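PDB 3BWX: Alpha/beta hydrolase from Novosphingobium aromaticivorans, which probably acts as a hydrolase of the alpha/beta-hydrolase fold, its substrate not established, and binds calcium in the crystal. Local coordinates for residues S28-L33 with G54-L59; F45-T50 with T268-E273; R98-G103 with R121-V126; E153-A158 with Y181-M186. The protein carries 1 engineered substitution. One frame throughout, in Å; residues are numbered along the deposited sequence.

Contact 1. Residues S28-L33 with G54-L59; sequences SRPPVL and GDWRVL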
loop_
_atom_site.group_PDB
_atom_site.type_symbol
_atom_site.label_atom_id
_atom_site.label_comp_id
_atom_site.label_asym_id
_atom_site.label_seq_id
_atom_site.Cartn_x
_atom_site.Cartn_y
_atom_site.Cartn_z
ATOM N N SER A 28 24.541 -1.862 1.561
ATOM C CA SER A 28 25.045 -1.148 2.728
ATOM C C SER A 28 23.993 -0.220 3.345
ATOM O O SER A 28 24.273 0.550 4.283
ATOM C CB SER A 28 26.344 -0.380 2.356
ATOM O OG SER A 28 26.070 0.864 1.785
ATOM N N ARG A 29 22.780 -0.274 2.820
ATOM C CA ARG A 29 21.658 0.503 3.355
ATOM C C ARG A 29 20.564 -0.524 3.635
ATOM O O ARG A 29 20.475 -1.516 2.928
ATOM C CB ARG A 29 21.132 1.498 2.314
ATOM C CG ARG A 29 22.003 2.692 2.070
ATOM C CD ARG A 29 21.461 3.509 0.926
ATOM N NE ARG A 29 22.112 4.808 0.894
ATOM C CZ ARG A 29 21.811 5.789 0.030
ATOM N NH1 ARG A 29 20.857 5.645 -0.883
ATOM N NH2 ARG A 29 22.474 6.931 0.077
ATOM N N PRO A 30 19.671 -0.233 4.579
ATOM C CA PRO A 30 18.569 -1.176 4.759
ATOM C C PRO A 30 17.702 -1.228 3.507
ATOM O O PRO A 30 17.675 -0.254 2.741
ATOM C CB PRO A 30 17.742 -0.590 5.896
ATOM C CG PRO A 30 18.121 0.868 5.954
ATOM C CD PRO A 30 19.542 0.970 5.405
ATOM N N PRO A 31 16.948 -2.323 3.344
ATOM C CA PRO A 31 16.046 -2.359 2.195
ATOM C C PRO A 31 14.775 -1.562 2.415
ATOM O O PRO A 31 14.405 -1.256 3.558
ATOM C CB PRO A 31 15.753 -3.849 2.075
ATOM C CG PRO A 31 15.775 -4.331 3.473
ATOM C CD PRO A 31 16.837 -3.544 4.172
ATOM N N VAL A 32 14.103 -1.228 1.320
ATOM C CA VAL A 32 12.843 -0.497 1.352
ATOM C C VAL A 32 11.689 -1.477 1.085
ATOM O O VAL A 32 11.643 -2.099 0.035
ATOM C CB VAL A 32 12.810 0.630 0.321
ATOM C CG1 VAL A 32 11.475 1.366 0.397
ATOM C CG2 VAL A 32 13.965 1.627 0.567
ATOM N N LEU A 33 10.776 -1.627 2.048
ATOM C CA LEU A 33 9.634 -2.534 1.912
ATOM C C LEU A 33 8.374 -1.723 1.604
ATOM O O LEU A 33 8.028 -0.807 2.368
ATOM C CB LEU A 33 9.425 -3.298 3.217
ATOM C CG LEU A 33 8.275 -4.272 3.439
ATOM C CD1 LEU A 33 8.509 -5.529 2.640
ATOM C CD2 LEU A 33 8.139 -4.663 4.926
ATOM N N GLY A 54 18.798 0.460 -7.085
ATOM C CA GLY A 54 20.228 0.689 -7.205
ATOM C C GLY A 54 20.669 1.464 -6.002
ATOM O O GLY A 54 21.475 0.985 -5.212
ATOM N N ASP A 55 20.137 2.670 -5.849
ATOM C CA ASP A 55 20.403 3.434 -4.629
ATOM C C ASP A 55 19.894 2.718 -3.386
ATOM O O ASP A 55 20.439 2.851 -2.318
ATOM C CB ASP A 55 19.757 4.804 -4.693
ATOM C CG ASP A 55 20.414 5.713 -5.720
ATOM O OD1 ASP A 55 21.575 5.500 -6.116
ATOM O OD2 ASP A 55 19.748 6.671 -6.118
ATOM N N TRP A 56 18.837 1.962 -3.553
ATOM C CA TRP A 56 18.206 1.140 -2.539
ATOM C C TRP A 56 17.769 -0.230 -3.081
ATOM O O TRP A 56 17.351 -0.370 -4.248
ATOM C CB TRP A 56 16.918 1.833 -2.028
ATOM C CG TRP A 56 17.181 3.165 -1.406
ATOM C CD1 TRP A 56 17.265 4.327 -2.063
ATOM C CD2 TRP A 56 17.510 3.454 -0.028
ATOM N NE1 TRP A 56 17.588 5.350 -1.211
ATOM C CE2 TRP A 56 17.755 4.837 0.047
ATOM C CE3 TRP A 56 17.577 2.688 1.169
ATOM C CZ2 TRP A 56 18.068 5.461 1.257
ATOM C CZ3 TRP A 56 17.897 3.339 2.372
ATOM C CH2 TRP A 56 18.132 4.688 2.386
ATOM N N ARG A 57 17.887 -1.235 -2.231
ATOM C CA ARG A 57 17.180 -2.486 -2.480
ATOM C C ARG A 57 15.700 -2.243 -2.211
ATOM O O ARG A 57 15.365 -1.612 -1.208
ATOM C CB ARG A 57 17.640 -3.608 -1.574
ATOM C CG ARG A 57 19.110 -3.937 -1.774
ATOM C CD ARG A 57 19.564 -4.971 -0.749
ATOM N NE ARG A 57 19.775 -4.349 0.558
ATOM C CZ ARG A 57 19.795 -4.992 1.716
ATOM N NH1 ARG A 57 19.563 -6.301 1.780
ATOM N NH2 ARG A 57 20.048 -4.326 2.821
ATOM N N VAL A 58 14.813 -2.802 -3.016
ATOM C CA VAL A 58 13.401 -2.525 -2.825
ATOM C C VAL A 58 12.640 -3.837 -2.930
ATOM O O VAL A 58 12.863 -4.605 -3.883
ATOM C CB VAL A 58 12.827 -1.535 -3.878
ATOM C CG1 VAL A 58 11.367 -1.148 -3.525
ATOM C CG2 VAL A 58 13.638 -0.247 -4.070
ATOM N N LEU A 59 11.802 -4.100 -1.929
ATOM C CA LEU A 59 10.937 -5.293 -1.892
ATOM C C LEU A 59 9.483 -4.821 -1.975
ATOM O O LEU A 59 9.041 -3.980 -1.150
ATOM C CB LEU A 59 11.086 -6.051 -0.574
ATOM C CG LEU A 59 12.283 -6.963 -0.346
ATOM C CD1 LEU A 59 13.403 -6.094 0.048
ATOM C CD2 LEU A 59 11.995 -8.077 0.713
HETATM O O HOH W 1 19.071 -0.926 0.314
#
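Arg57 NH2 donates to Arg29 O at 2.8 Å, in an almost straight bond (173°) that lies in the guanidinium plane. The chain of Arg57 bends at its third torsion (chi3 -77°), which folds the guanidinium back beside Pro31 and lays one of its faces against that ring. A water sits between the diverging backbones, accepting from Arg57 N and apparently donating to Pro30 O, and so fills in where direct pairing has not yet begun. From there the parallel ladder takes over: Val32 N donates to Arg57 O at 2.9 Å, and Leu59 N to Val32 O at 2.8 Å.

Trp56 closes the outer end. Arg29 CD lies over the face of its six-membered ring, 3.7 Å from the centroid, and the guanidinium makes an off-centre cation-pi contact, its plane 34° from that of the indole. Arg29 NH1 adds a weak bond to Asp55 O. Val32 CG2 packs on Trp56 CE3 at 3.8 Å.

The segments run into strands 32-35 and 58-61 of a beta-alpha-beta unit whose crossover is helix 46-52, with Ala49 and Leu52 against Val58. Strand 32-35 lies between strands 58-61 and 99-104, while Phe20 and Tyr23 of strand 17-23 touch Leu59 and Val58.

Contact 2. Residues F45-T50 with T268-E273; sequences FEDLAT and TLDEPE. With EDO (1,2-ethanediol), chain G; EDO (1,2-ethanediol), chain F; EDO (1,2-ethanediol), chain H.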
loop_
_atom_site.group_PDB
_atom_site.type_symbol
_atom_site.label_atom_id
_atom_site.label_comp_id
_atom_site.label_asym_id
_atom_site.label_seq_id
_atom_site.Cartn_x
_atom_site.Cartn_y
_atom_site.Cartn_z
ATOM N N PHE A 45 3.692 0.212 -6.979
ATOM C CA PHE A 45 5.050 0.730 -6.786
ATOM C C PHE A 45 5.964 0.624 -7.994
ATOM O O PHE A 45 7.187 0.820 -7.903
ATOM C CB PHE A 45 5.660 0.002 -5.580
ATOM C CG PHE A 45 4.885 0.210 -4.314
ATOM C CD1 PHE A 45 4.922 1.448 -3.646
ATOM C CD2 PHE A 45 4.077 -0.801 -3.819
ATOM C CE1 PHE A 45 4.174 1.647 -2.488
ATOM C CE2 PHE A 45 3.328 -0.575 -2.666
ATOM C CZ PHE A 45 3.377 0.615 -2.017
ATOM N N GLU A 46 5.408 0.319 -9.164
ATOM C CA GLU A 46 6.251 -0.052 -10.300
ATOM C C GLU A 46 7.166 1.100 -10.747
ATOM O O GLU A 46 8.236 0.843 -11.301
ATOM C CB GLU A 46 5.395 -0.523 -11.487
ATOM C CG GLU A 46 4.446 0.525 -12.080
ATOM C CD GLU A 46 3.453 0.045 -13.152
ATOM O OE1 GLU A 46 3.400 -1.185 -13.385
ATOM O OE2 GLU A 46 2.707 0.911 -13.712
ATOM N N ASP A 47 6.696 2.350 -10.633
ATOM C CA ASP A 47 7.536 3.521 -10.986
ATOM C C ASP A 47 8.411 3.996 -9.804
ATOM O O ASP A 47 9.598 4.288 -9.984
ATOM C CB ASP A 47 6.683 4.698 -11.562
ATOM C CG ASP A 47 6.122 4.406 -12.946
ATOM O OD1 ASP A 47 6.418 3.329 -13.496
ATOM O OD2 ASP A 47 5.383 5.268 -13.479
ATOM N N LEU A 48 7.838 4.025 -8.595
ATOM C CA LEU A 48 8.636 4.444 -7.428
ATOM C C LEU A 48 9.829 3.516 -7.233
ATOM O O LEU A 48 10.919 3.944 -6.959
ATOM C CB LEU A 48 7.776 4.431 -6.171
ATOM C CG LEU A 48 8.498 4.849 -4.897
ATOM C CD1 LEU A 48 8.970 6.275 -5.010
ATOM C CD2 LEU A 48 7.587 4.629 -3.690
ATOM N N ALA A 49 9.589 2.218 -7.324
ATOM C CA ALA A 49 10.640 1.250 -7.136
ATOM C C ALA A 49 11.783 1.461 -8.145
ATOM O O ALA A 49 12.953 1.339 -7.782
ATOM C CB ALA A 49 10.073 -0.179 -7.259
ATOM N N THR A 50 11.453 1.767 -9.407
ATOM C CA THR A 50 12.500 2.001 -10.423
ATOM C C THR A 50 13.281 3.274 -10.119
ATOM O O THR A 50 14.452 3.366 -10.462
ATOM C CB THR A 50 11.969 2.126 -11.869
ATOM O OG1 THR A 50 11.083 3.229 -11.964
ATOM C CG2 THR A 50 11.263 0.885 -12.276
ATOM N N THR A 268 -0.289 8.654 -5.565
ATOM C CA THR A 268 0.224 7.505 -6.267
ATOM C C THR A 268 1.714 7.249 -5.902
ATOM O O THR A 268 2.240 6.153 -6.181
ATOM C CB THR A 268 0.140 7.686 -7.787
ATOM O OG1 THR A 268 0.970 8.777 -8.187
ATOM C CG2 THR A 268 -1.319 7.884 -8.256
ATOM N N LEU A 269 2.365 8.296 -5.331
ATOM C CA LEU A 269 3.804 8.397 -5.061
ATOM C C LEU A 269 4.620 8.665 -6.329
ATOM O O LEU A 269 5.867 8.658 -6.293
ATOM C CB LEU A 269 4.306 7.132 -4.310
ATOM C CG LEU A 269 3.509 6.768 -3.059
ATOM C CD1 LEU A 269 4.071 5.540 -2.378
ATOM C CD2 LEU A 269 3.408 7.921 -2.070
ATOM N N ASP A 270 3.929 8.868 -7.451
ATOM C CA ASP A 270 4.573 9.324 -8.711
ATOM C C ASP A 270 4.538 10.853 -8.909
ATOM O O ASP A 270 5.135 11.381 -9.845
ATOM C CB ASP A 270 3.964 8.641 -9.931
ATOM C CG ASP A 270 4.028 7.127 -9.868
ATOM O OD1 ASP A 270 4.916 6.518 -9.203
ATOM O OD2 ASP A 270 3.149 6.545 -10.502
ATOM N N GLU A 271 3.798 11.548 -8.051
ATOM C CA GLU A 271 3.828 13.011 -8.035
ATOM C C GLU A 271 5.225 13.541 -7.698
ATOM O O GLU A 271 5.887 13.007 -6.793
ATOM C CB GLU A 271 2.874 13.577 -6.969
ATOM C CG GLU A 271 1.426 13.097 -7.045
ATOM C CD GLU A 271 1.136 11.731 -6.436
ATOM O OE1 GLU A 271 1.954 11.190 -5.658
ATOM O OE2 GLU A 271 0.020 11.233 -6.742
ATOM N N PRO A 272 5.688 14.570 -8.420
ATOM C CA PRO A 272 7.005 15.102 -8.074
ATOM C C PRO A 272 7.218 15.436 -6.603
ATOM O O PRO A 272 8.290 15.138 -6.028
ATOM C CB PRO A 272 7.107 16.365 -8.912
ATOM C CG PRO A 272 6.262 16.028 -10.128
ATOM C CD PRO A 272 5.103 15.274 -9.577
ATOM N N GLU A 273 6.203 16.039 -5.994
ATOM C CA GLU A 273 6.303 16.394 -4.586
ATOM C C GLU A 273 6.424 15.126 -3.686
ATOM O O GLU A 273 7.079 15.176 -2.637
ATOM C CB GLU A 273 5.138 17.269 -4.177
ATOM C CG GLU A 273 5.264 18.672 -4.766
ATOM C CD GLU A 273 3.972 19.453 -4.903
ATOM O OE1 GLU A 273 2.877 18.973 -4.502
ATOM O OE2 GLU A 273 4.067 20.582 -5.417
HETATM C C1 EDO G . 4.696 8.519 -13.457
HETATM O O1 EDO G . 5.668 7.745 -12.754
HETATM C C2 EDO G . 5.246 9.912 -13.649
HETATM O O2 EDO G . 6.386 9.848 -14.516
HETATM C C1 EDO F . 0.248 11.477 -11.145
HETATM O O1 EDO F . 0.456 10.458 -10.162
HETATM C C2 EDO F . 1.445 12.378 -11.172
HETATM O O2 EDO F . 2.424 11.685 -11.947
HETATM C C1 EDO H . -0.147 7.126 -11.747
HETATM O O1 EDO H . 1.239 7.223 -12.146
HETATM C C2 EDO H . -1.087 7.685 -12.820
HETATM O O2 EDO H . -0.826 9.093 -12.932
HETATM O O HOH W 2 4.879 3.745 -8.668
#
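Leu269 CD1 supplies the apolar part of this contact, meeting two side chains of the 45-50 segment. Phe45 presents its ring edge, with CE1 3.9 Å from Leu269 CD1, and Leu48 CD2 comes equally near to the same methyl. Leu48 reaches there because its CG stands opposite the backbone N (chi1 180°).

The polar part works through water and charge. One water accepts from Leu48 N and donates to Asp270 OD1, the latter at 2.8 Å, tying the start of helix 46-52 to the turn. The carboxylates of Asp47 and Asp270 come close, with 3.9 Å between Asp47 OD2 and Asp270 OD2. Arg184 forms salt bridges with both, and with Glu46, which would offset their mutual repulsion. Two ethanediol molecules, probably from the crystallisation liquor, also donate to this pair, each through its O1, to Asp47 OD2 (chain G) and to Asp270 OD2 (chain H), both at 2.6 Å.

Within 268-273, Asp270 N donates to Thr268 OG1 at 3.1 Å, forming an ST turn, and Thr268 N donates to the syn lone pair of Glu271 OE2 at 2.9 Å. Glu271 is itself the N-cap residue of helix 272-282.

The contact thus joins the N-terminal end of helix 46-52 to the turn leading into helix 272-282; Phe45 and Ala49 lean on Cys60 and Val58 of strand 58-61.

Contact 3. Residues R98-G103 with R121-V126; sequences RFVAIG and RIAAAV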
loop_
_atom_site.group_PDB
_atom_site.type_symbol
_atom_site.label_atom_id
_atom_site.label_comp_id
_atom_site.label_asym_id
_atom_site.label_seq_id
_atom_site.Cartn_x
_atom_site.Cartn_y
_atom_site.Cartn_z
ATOM N N ARG A 98 16.289 -4.847 9.816
ATOM C CA ARG A 98 16.032 -3.398 9.827
ATOM C C ARG A 98 15.656 -3.001 8.422
ATOM O O ARG A 98 16.251 -3.493 7.470
ATOM C CB ARG A 98 17.292 -2.706 10.216
ATOM C CG ARG A 98 17.157 -1.289 10.524
ATOM C CD ARG A 98 18.447 -0.798 11.151
ATOM N NE ARG A 98 18.290 0.561 11.605
ATOM C CZ ARG A 98 18.810 1.649 11.040
ATOM N NH1 ARG A 98 19.570 1.599 9.940
ATOM N NH2 ARG A 98 18.538 2.822 11.602
ATOM N N PHE A 99 14.677 -2.119 8.277
ATOM C CA PHE A 99 14.135 -1.782 6.957
ATOM C C PHE A 99 13.430 -0.459 6.982
ATOM O O PHE A 99 13.014 0.030 8.036
ATOM C CB PHE A 99 13.165 -2.873 6.425
ATOM C CG PHE A 99 12.005 -3.201 7.369
ATOM C CD1 PHE A 99 12.204 -3.998 8.463
ATOM C CD2 PHE A 99 10.735 -2.678 7.170
ATOM C CE1 PHE A 99 11.133 -4.312 9.337
ATOM C CE2 PHE A 99 9.686 -2.986 8.037
ATOM C CZ PHE A 99 9.901 -3.790 9.122
ATOM N N VAL A 100 13.321 0.140 5.799
ATOM C CA VAL A 100 12.437 1.292 5.584
ATOM C C VAL A 100 11.099 0.735 5.151
ATOM O O VAL A 100 11.040 -0.265 4.401
ATOM C CB VAL A 100 13.027 2.242 4.514
ATOM C CG1 VAL A 100 12.028 3.332 4.131
ATOM C CG2 VAL A 100 14.415 2.791 4.982
ATOM N N ALA A 101 10.029 1.311 5.682
ATOM C CA ALA A 101 8.682 0.871 5.352
ATOM C C ALA A 101 7.947 2.009 4.663
ATOM O O ALA A 101 7.879 3.135 5.208
ATOM C CB ALA A 101 7.937 0.428 6.636
ATOM N N ILE A 102 7.369 1.761 3.484
ATOM C CA ILE A 102 6.495 2.716 2.769
ATOM C C ILE A 102 5.133 2.044 2.666
ATOM O O ILE A 102 5.031 1.087 1.947
ATOM C CB ILE A 102 7.034 3.082 1.358
ATOM C CG1 ILE A 102 8.423 3.707 1.455
ATOM C CG2 ILE A 102 5.985 3.963 0.666
ATOM C CD1 ILE A 102 9.028 4.168 0.110
ATOM N N GLY A 103 4.102 2.531 3.368
ATOM C CA GLY A 103 2.814 1.850 3.456
ATOM C C GLY A 103 1.656 2.742 3.047
ATOM O O GLY A 103 1.494 3.863 3.586
ATOM N N ARG A 121 13.474 -1.551 14.701
ATOM C CA ARG A 121 13.619 -2.269 13.448
ATOM C C ARG A 121 13.328 -1.366 12.223
ATOM O O ARG A 121 13.663 -1.719 11.080
ATOM C CB ARG A 121 12.668 -3.496 13.409
ATOM C CG ARG A 121 11.206 -3.135 13.063
ATOM C CD ARG A 121 10.152 -4.165 13.410
ATOM N NE ARG A 121 10.406 -5.452 12.821
ATOM C CZ ARG A 121 9.528 -6.461 12.735
ATOM N NH1 ARG A 121 8.264 -6.358 13.135
ATOM N NH2 ARG A 121 9.939 -7.621 12.207
ATOM N N ILE A 122 12.630 -0.246 12.447
ATOM C CA ILE A 122 12.221 0.649 11.373
ATOM C C ILE A 122 13.317 1.683 11.240
ATOM O O ILE A 122 13.518 2.521 12.120
ATOM C CB ILE A 122 10.887 1.370 11.702
ATOM C CG1 ILE A 122 9.737 0.363 11.861
ATOM C CG2 ILE A 122 10.559 2.454 10.640
ATOM C CD1 ILE A 122 9.375 -0.437 10.596
ATOM N N ALA A 123 14.046 1.652 10.134
ATOM C CA ALA A 123 15.065 2.671 9.863
ATOM C C ALA A 123 14.432 4.036 9.608
ATOM O O ALA A 123 14.952 5.046 10.044
ATOM C CB ALA A 123 15.953 2.222 8.688
ATOM N N ALA A 124 13.332 4.017 8.884
ATOM C CA ALA A 124 12.509 5.186 8.590
ATOM C C ALA A 124 11.219 4.679 7.973
ATOM O O ALA A 124 11.143 3.497 7.540
ATOM C CB ALA A 124 13.261 6.152 7.650
ATOM N N ALA A 125 10.200 5.537 7.873
ATOM C CA ALA A 125 8.929 5.112 7.343
ATOM C C ALA A 125 8.193 6.270 6.647
ATOM O O ALA A 125 8.388 7.452 6.924
ATOM C CB ALA A 125 8.040 4.488 8.409
ATOM N N VAL A 126 7.298 5.860 5.765
ATOM C CA VAL A 126 6.393 6.718 5.059
ATOM C C VAL A 126 5.007 6.153 5.217
ATOM O O VAL A 126 4.813 4.989 4.902
ATOM C CB VAL A 126 6.740 6.771 3.549
ATOM C CG1 VAL A 126 5.701 7.677 2.788
ATOM C CG2 VAL A 126 8.175 7.247 3.307
#
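Phe99 N to Arg121 O (3.0 Å) and Ala123 N to Phe99 O (2.8 Å) open a parallel ladder that continues through Ala101 to Gly103 N and Val126 O, the axes of strands 99-103 and 124-126 running 9° apart. The strands are joined through helix 106-117 as a beta-alpha-beta unit of the alpha/beta-hydrolase sheet, and Gly103 fits the start of a GxSxG nucleophile elbow, the likely active-site turn. A corner at Ala123 interrupts the regular pairing: Ala123 N approaches Phe99 O from well above the carbonyl plane.

Phe99 meets two neighbours across the contact, Arg121 and Ile122. Its CG lies between the backbone N and the carbonyl carbon (chi1 55°), a setting that brings CE2 to 3.6 Å from Ile122 CD1 and turns the ring edge toward Arg121 NE, 3.7 Å from CE1. Ring and guanidinium planes stand 72° apart, while the end of Arg121 is held by a salt bridge to Glu88. With an alanine in place of Phe99, the methyl end of Ile122 would probably lose its main partner here, and the Arg121 side chain its neighbour alongside.

The small Ala101 and Ala125 share the face that carries Phe99. On the other, Ile102 and Val126 lie side by side, with Ile102 CG1 4.0 Å from Val126 CG2. At the exposed end, Ala123 CB sits centrally over the Arg98 guanidinium, 3.7 Å above its plane.

Contact 4. Residues E153-A158 with Y181-M186; sequences ETWMHA and YAKRIM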
loop_
_atom_site.group_PDB
_atom_site.type_symbol
_atom_site.label_atom_id
_atom_site.label_comp_id
_atom_site.label_asym_id
_atom_site.label_seq_id
_atom_site.Cartn_x
_atom_site.Cartn_y
_atom_site.Cartn_z
ATOM N N GLU A 153 -14.417 -5.443 -21.451
ATOM C CA GLU A 153 -13.827 -6.002 -22.675
ATOM C C GLU A 153 -12.549 -5.302 -23.050
ATOM O O GLU A 153 -11.666 -5.922 -23.620
ATOM C CB GLU A 153 -14.803 -5.985 -23.879
ATOM C CG GLU A 153 -14.257 -6.796 -25.107
ATOM C CD GLU A 153 -15.309 -7.251 -26.119
ATOM O OE1 GLU A 153 -15.643 -6.428 -27.005
ATOM O OE2 GLU A 153 -15.758 -8.455 -26.078
ATOM N N THR A 154 -12.471 -3.995 -22.776
ATOM C CA THR A 154 -11.324 -3.190 -23.207
ATOM C C THR A 154 -10.749 -2.348 -22.102
ATOM O O THR A 154 -11.461 -1.972 -21.133
ATOM C CB THR A 154 -11.744 -2.258 -24.356
ATOM O OG1 THR A 154 -12.517 -1.119 -23.899
ATOM C CG2 THR A 154 -12.566 -3.019 -25.366
ATOM N N TRP A 155 -9.466 -1.991 -22.256
ATOM C CA TRP A 155 -8.799 -1.123 -21.291
ATOM C C TRP A 155 -9.421 0.281 -21.237
ATOM O O TRP A 155 -9.456 0.923 -20.177
ATOM C CB TRP A 155 -7.306 -1.051 -21.584
ATOM C CG TRP A 155 -6.593 -2.270 -21.071
ATOM C CD1 TRP A 155 -6.062 -3.270 -21.824
ATOM C CD2 TRP A 155 -6.370 -2.640 -19.696
ATOM N NE1 TRP A 155 -5.528 -4.242 -21.013
ATOM C CE2 TRP A 155 -5.684 -3.864 -19.703
ATOM C CE3 TRP A 155 -6.704 -2.058 -18.473
ATOM C CZ2 TRP A 155 -5.327 -4.527 -18.537
ATOM C CZ3 TRP A 155 -6.335 -2.703 -17.304
ATOM C CH2 TRP A 155 -5.649 -3.937 -17.350
HETATM N N MSE A 156 -9.899 0.752 -22.378
HETATM C CA MSE A 156 -10.485 2.074 -22.405
HETATM C C MSE A 156 -11.766 2.073 -21.582
HETATM O O MSE A 156 -12.009 3.008 -20.836
HETATM C CB MSE A 156 -10.806 2.491 -23.807
HETATM C CG MSE A 156 -11.305 3.897 -23.885
HETATM SE SE MSE A 156 -9.923 5.254 -23.357
HETATM C CE MSE A 156 -8.512 4.352 -23.967
ATOM N N HIS A 157 -12.609 1.062 -21.773
ATOM C CA HIS A 157 -13.832 0.949 -20.987
ATOM C C HIS A 157 -13.501 0.849 -19.497
ATOM O O HIS A 157 -14.158 1.474 -18.678
ATOM C CB HIS A 157 -14.695 -0.235 -21.480
ATOM C CG HIS A 157 -15.378 0.037 -22.778
ATOM N ND1 HIS A 157 -16.044 -0.932 -23.497
ATOM C CD2 HIS A 157 -15.526 1.187 -23.471
ATOM C CE1 HIS A 157 -16.554 -0.388 -24.587
ATOM N NE2 HIS A 157 -16.259 0.898 -24.592
ATOM N N ALA A 158 -12.513 0.055 -19.136
ATOM C CA ALA A 158 -12.075 -0.025 -17.740
ATOM C C ALA A 158 -11.626 1.316 -17.178
ATOM O O ALA A 158 -12.002 1.711 -16.092
ATOM C CB ALA A 158 -10.986 -1.078 -17.549
ATOM N N TYR A 181 -2.937 3.812 -14.319
ATOM C CA TYR A 181 -3.548 3.397 -13.074
ATOM C C TYR A 181 -4.339 2.094 -13.236
ATOM O O TYR A 181 -4.285 1.225 -12.351
ATOM C CB TYR A 181 -4.494 4.523 -12.680
ATOM C CG TYR A 181 -5.273 4.398 -11.386
ATOM C CD1 TYR A 181 -4.648 4.586 -10.174
ATOM C CD2 TYR A 181 -6.638 4.200 -11.398
ATOM C CE1 TYR A 181 -5.361 4.533 -8.991
ATOM C CE2 TYR A 181 -7.363 4.143 -10.230
ATOM C CZ TYR A 181 -6.710 4.321 -9.026
ATOM O OH TYR A 181 -7.415 4.278 -7.827
ATOM N N ALA A 182 -5.144 1.986 -14.306
ATOM C CA ALA A 182 -6.002 0.823 -14.573
ATOM C C ALA A 182 -5.113 -0.421 -14.591
ATOM O O ALA A 182 -5.479 -1.450 -13.983
ATOM C CB ALA A 182 -6.813 0.969 -15.892
ATOM N N LYS A 183 -3.979 -0.350 -15.314
ATOM C CA LYS A 183 -3.155 -1.548 -15.472
ATOM C C LYS A 183 -2.500 -1.932 -14.167
ATOM O O LYS A 183 -2.116 -3.090 -13.981
ATOM C CB LYS A 183 -2.135 -1.363 -16.618
ATOM C CG LYS A 183 -2.834 -1.283 -17.965
ATOM C CD LYS A 183 -1.909 -1.561 -19.129
ATOM C CE LYS A 183 -1.766 -3.058 -19.338
ATOM N NZ LYS A 183 -0.798 -3.391 -20.427
ATOM N N ARG A 184 -2.335 -0.982 -13.251
ATOM C CA ARG A 184 -1.776 -1.334 -11.949
ATOM C C ARG A 184 -2.717 -2.117 -11.046
ATOM O O ARG A 184 -2.250 -2.931 -10.219
ATOM C CB ARG A 184 -1.296 -0.109 -11.185
ATOM C CG ARG A 184 -0.116 0.577 -11.794
ATOM C CD ARG A 184 0.253 1.832 -11.088
ATOM N NE ARG A 184 1.375 2.433 -11.736
ATOM C CZ ARG A 184 2.007 3.525 -11.310
ATOM N NH1 ARG A 184 1.542 4.233 -10.290
ATOM N NH2 ARG A 184 3.041 3.974 -11.997
ATOM N N ILE A 185 -4.027 -1.901 -11.196
ATOM C CA ILE A 185 -5.002 -2.463 -10.277
ATOM C C ILE A 185 -5.895 -3.546 -10.899
ATOM O O ILE A 185 -6.622 -4.252 -10.194
ATOM C CB ILE A 185 -5.808 -1.328 -9.594
ATOM C CG1 ILE A 185 -6.863 -0.700 -10.506
ATOM C CG2 ILE A 185 -4.839 -0.254 -9.042
ATOM C CD1 ILE A 185 -7.613 0.422 -9.760
HETATM N N MSE A 186 -5.821 -3.678 -12.228
HETATM C CA MSE A 186 -6.631 -4.635 -12.950
HETATM C C MSE A 186 -5.735 -5.462 -13.840
HETATM O O MSE A 186 -4.602 -5.113 -14.120
HETATM C CB MSE A 186 -7.748 -3.949 -13.782
HETATM C CG MSE A 186 -8.504 -2.891 -13.059
HETATM SE SE MSE A 186 -10.014 -2.235 -14.045
HETATM C CE MSE A 186 -11.110 -3.770 -13.850
#
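Two helices inserted in the sequence between strands 122-128 and 230-235 of the main sheet meet here, the first turn of helix 155-166 against the last turn of helix 175-185, a position consistent with the cap found in many alpha/beta hydrolases. Trp155 carries most of the contact. Lys183 CG lies over one face of its six-membered ring, 3.8 Å from the centroid and 9° off the normal, a CH-pi contact. The lysine chain crosses the indole at about a right angle and bends at its third torsion (chi3 83°), so that CE comes back to 3.9 Å from Trp155 CZ2.

The ring edge faces the helix end: Trp155 CH2 is 3.6 Å from Met186 O, and CZ3 is 3.7 Å from Ala182 O, which already accepts from Ile185 N and Met186 N. Trp155 CZ3 also touches the CB atoms of Ala182 and Met186. A leucine in place of Trp155 would probably leave the aliphatic part of Lys183 without its flat support and open a gap beside Ala182 and Met186. Deeper in, the selenium of Met186, a selenomethionine, packs on Ala158 CB at 3.8 Å.

Thr154 N-caps the first helix, its OG1 accepting from His157 N at 3.0 Å. Ile194 of strand 194-196 touches Trp155, Ala158 and Met186 together, and Leu162, farther along helix 155-166, packs on Ala182 and Ile185.

Contacts 1 and 3 belong to the same sheet, their centres 10 Å apart: strands 32-35 and 99-104 are neighbours in it, and Leu33 N probably bonds to Val100 O. Contact 2 lies on one side of that sheet, with Ala49 against Val58 of contact 1, and with Leu48 and Leu269 against Ile102 of contact 3. Contact 4 stands apart, about 31 Å from contact 3 between centres, but only about 19 Å from contact 2, to which the Arg184 salt bridges join it. Along the chain contacts 1, 3 and 4 come in series, while the 268-273 half of contact 2 follows them all. Contact 2 therefore joins early and late parts of the hydrolase core, and Arg184 ties helix 175-185, one of the inserted helices, to it.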